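Local coordinates for protein-tyrosine-phosphatase (Chaetomium thermophilum var. thermophilum DSM 1495, PDB 5M43), which is the phosphatase domain of Yvh1, linked to ribosome assembly, and probably dephosphorylates phosphotyrosine and phosphoserine or phosphothreonine residues, as dual-specificity phosphatases do, at residues A[69-74]-A[164-169]. Residues are numbered along the deposited sequence; the frame is centred on the assembly and turned at random.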
loop_
_atom_site.group_PDB
_atom_site.type_symbol
_atom_site.label_atom_id
_atom_site.label_comp_id
_atom_site.label_asym_id
_atom_site.label_seq_id
_atom_site.Cartn_x
_atom_site.Cartn_y
_atom_site.Cartn_z
ATOM N N ILE A 69 -8.925 -5.725 9.088
ATOM C CA ILE A 69 -8.288 -5.888 10.396
ATOM C C ILE A 69 -6.822 -5.449 10.365
ATOM O O ILE A 69 -6.247 -5.048 11.401
ATOM C CB ILE A 69 -8.435 -7.357 10.858
ATOM C CG1 ILE A 69 -7.864 -7.511 12.230
ATOM C CG2 ILE A 69 -7.637 -8.259 9.942
ATOM C CD1 ILE A 69 -8.662 -6.841 13.264
ATOM N N HIS A 70 -6.184 -5.574 9.205
ATOM C CA HIS A 70 -4.786 -5.249 9.032
ATOM C C HIS A 70 -4.543 -3.803 8.659
ATOM O O HIS A 70 -3.377 -3.406 8.624
ATOM C CB HIS A 70 -4.169 -6.145 7.961
ATOM C CG HIS A 70 -4.182 -7.606 8.345
ATOM N ND1 HIS A 70 -4.868 -8.584 7.629
ATOM C CD2 HIS A 70 -3.582 -8.249 9.369
ATOM C CE1 HIS A 70 -4.656 -9.764 8.182
ATOM N NE2 HIS A 70 -3.913 -9.586 9.263
ATOM N N LEU A 71 -5.592 -3.033 8.347
ATOM C CA LEU A 71 -5.278 -1.749 7.723
ATOM C C LEU A 71 -4.604 -0.779 8.700
ATOM O O LEU A 71 -3.715 -0.052 8.242
ATOM C CB LEU A 71 -6.514 -1.098 7.091
ATOM C CG LEU A 71 -7.079 -1.914 5.901
ATOM C CD1 LEU A 71 -8.276 -1.154 5.347
ATOM C CD2 LEU A 71 -5.976 -2.145 4.811
ATOM N N PRO A 72 -4.894 -0.750 9.994
ATOM C CA PRO A 72 -4.114 0.173 10.849
ATOM C C PRO A 72 -2.625 -0.127 10.809
ATOM O O PRO A 72 -1.801 0.795 10.629
ATOM C CB PRO A 72 -4.735 -0.040 12.239
ATOM C CG PRO A 72 -6.236 -0.363 11.954
ATOM C CD PRO A 72 -6.069 -1.318 10.709
ATOM N N LYS A 73 -2.243 -1.398 10.984
ATOM C CA LYS A 73 -0.829 -1.764 10.961
ATOM C C LYS A 73 -0.184 -1.475 9.615
ATOM O O LYS A 73 0.983 -1.038 9.541
ATOM C CB LYS A 73 -0.699 -3.255 11.285
ATOM C CG LYS A 73 0.725 -3.711 11.442
ATOM C CD LYS A 73 0.856 -5.200 11.847
ATOM C CE LYS A 73 2.304 -5.517 12.314
ATOM N NZ LYS A 73 2.491 -6.883 12.904
ATOM N N ILE A 74 -0.917 -1.759 8.537
ATOM C CA ILE A 74 -0.452 -1.471 7.172
ATOM C C ILE A 74 -0.163 0.006 6.989
ATOM O O ILE A 74 0.912 0.385 6.507
ATOM C CB ILE A 74 -1.508 -1.961 6.175
ATOM C CG1 ILE A 74 -1.323 -3.452 6.061
ATOM C CG2 ILE A 74 -1.342 -1.233 4.798
ATOM C CD1 ILE A 74 -2.414 -4.152 5.208
ATOM N N GLU A 164 -14.429 0.686 1.789
ATOM C CA GLU A 164 -15.533 1.584 2.110
ATOM C C GLU A 164 -15.779 1.586 3.605
ATOM O O GLU A 164 -15.999 2.655 4.200
ATOM C CB GLU A 164 -16.809 1.185 1.348
ATOM C CG GLU A 164 -16.738 1.434 -0.176
ATOM C CD GLU A 164 -17.867 0.719 -0.934
ATOM O OE1 GLU A 164 -17.738 0.597 -2.170
ATOM O OE2 GLU A 164 -18.828 0.267 -0.294
ATOM N N MET A 165 -15.695 0.408 4.242
ATOM C CA MET A 165 -15.786 0.376 5.716
ATOM C C MET A 165 -14.689 1.216 6.358
ATOM O O MET A 165 -14.946 1.986 7.289
ATOM C CB MET A 165 -15.671 -1.063 6.239
ATOM C CG MET A 165 -16.532 -2.040 5.540
ATOM S SD MET A 165 -16.568 -3.644 6.374
ATOM C CE MET A 165 -15.246 -4.632 5.982
ATOM N N TRP A 166 -13.455 1.046 5.886
ATOM C CA TRP A 166 -12.309 1.831 6.387
ATOM C C TRP A 166 -12.588 3.335 6.354
ATOM O O TRP A 166 -12.437 4.045 7.372
ATOM C CB TRP A 166 -11.114 1.453 5.514
ATOM C CG TRP A 166 -9.807 2.189 5.808
ATOM C CD1 TRP A 166 -9.088 2.981 4.944
ATOM C CD2 TRP A 166 -9.066 2.140 7.038
ATOM N NE1 TRP A 166 -7.955 3.444 5.580
ATOM C CE2 TRP A 166 -7.893 2.920 6.838
ATOM C CE3 TRP A 166 -9.263 1.480 8.268
ATOM C CZ2 TRP A 166 -6.936 3.080 7.814
ATOM C CZ3 TRP A 166 -8.312 1.629 9.241
ATOM C CH2 TRP A 166 -7.149 2.435 9.002
ATOM N N TRP A 167 -13.059 3.829 5.212
ATOM C CA TRP A 167 -13.425 5.249 5.074
ATOM C C TRP A 167 -14.517 5.643 6.053
ATOM O O TRP A 167 -14.436 6.671 6.756
ATOM C CB TRP A 167 -13.915 5.497 3.646
ATOM C CG TRP A 167 -14.346 6.923 3.337
ATOM C CD1 TRP A 167 -15.612 7.403 3.260
ATOM C CD2 TRP A 167 -13.479 8.022 2.992
ATOM N NE1 TRP A 167 -15.607 8.725 2.900
ATOM C CE2 TRP A 167 -14.309 9.129 2.710
ATOM C CE3 TRP A 167 -12.092 8.178 2.918
ATOM C CZ2 TRP A 167 -13.783 10.394 2.369
ATOM C CZ3 TRP A 167 -11.580 9.407 2.525
ATOM C CH2 TRP A 167 -12.431 10.511 2.303
ATOM N N ASP A 168 -15.601 4.866 6.082
ATOM C CA ASP A 168 -16.709 5.214 6.958
ATOM C C ASP A 168 -16.362 5.123 8.458
ATOM O O ASP A 168 -17.045 5.755 9.271
ATOM C CB ASP A 168 -17.928 4.322 6.657
ATOM C CG ASP A 168 -18.725 4.757 5.407
ATOM O OD1 ASP A 168 -18.551 5.914 4.952
ATOM O OD2 ASP A 168 -19.538 3.935 4.905
ATOM N N MET A 169 -15.366 4.335 8.849
ATOM C CA MET A 169 -14.848 4.306 10.205
ATOM C C MET A 169 -13.889 5.461 10.473
ATOM O O MET A 169 -13.427 5.615 11.616
ATOM C CB MET A 169 -14.175 2.946 10.516
ATOM C CG MET A 169 -15.169 1.723 10.561
ATOM S SD MET A 169 -14.248 0.167 10.527
ATOM C CE MET A 169 -13.927 -0.049 12.314
#
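L71, near the start of helix 71-83, faces W166, near the C-terminal end of helix 157-168, with their CA atoms 8.0 Å apart, and the helices meet here chiefly through apolar side chains. No hydrogen bond links the two segments. W166 has CG anti to its own backbone N (chi1 178°), a setting that carries the indole across to the other helix and lays one face against L71. The leucine meets that face at two places: CB stands 3.9 Å from the centroid of the six-membered ring and only 8° off its normal, a CH-pi contact, while CD1 reaches the root of the indole, 3.7 Å from W166 CG. A branched aliphatic chain suits this place because it can follow the length of a flat ring system. P72 meets the far rim obliquely, its CG 4.0 Å from W166 CZ3; proline is well tolerated near the start of a helix, where a missing N-H usually costs little. The buried indole N-H is satisfied, since W166 NE1 donates to the carbonyl O of A116 on helix 109-121, a bond that also helps fix the ring's rotation. Replacing W166 by alanine is likely to open a gap beside L71 and P72 and to take this donor from the A116 carbonyl. L71 also touches A116, and the indole touches C171 and P172. The tryptophan thus joins three helices in the helical layer of the dual-specificity phosphatase catalytic domain, an alpha/beta fold built on a largely parallel central sheet.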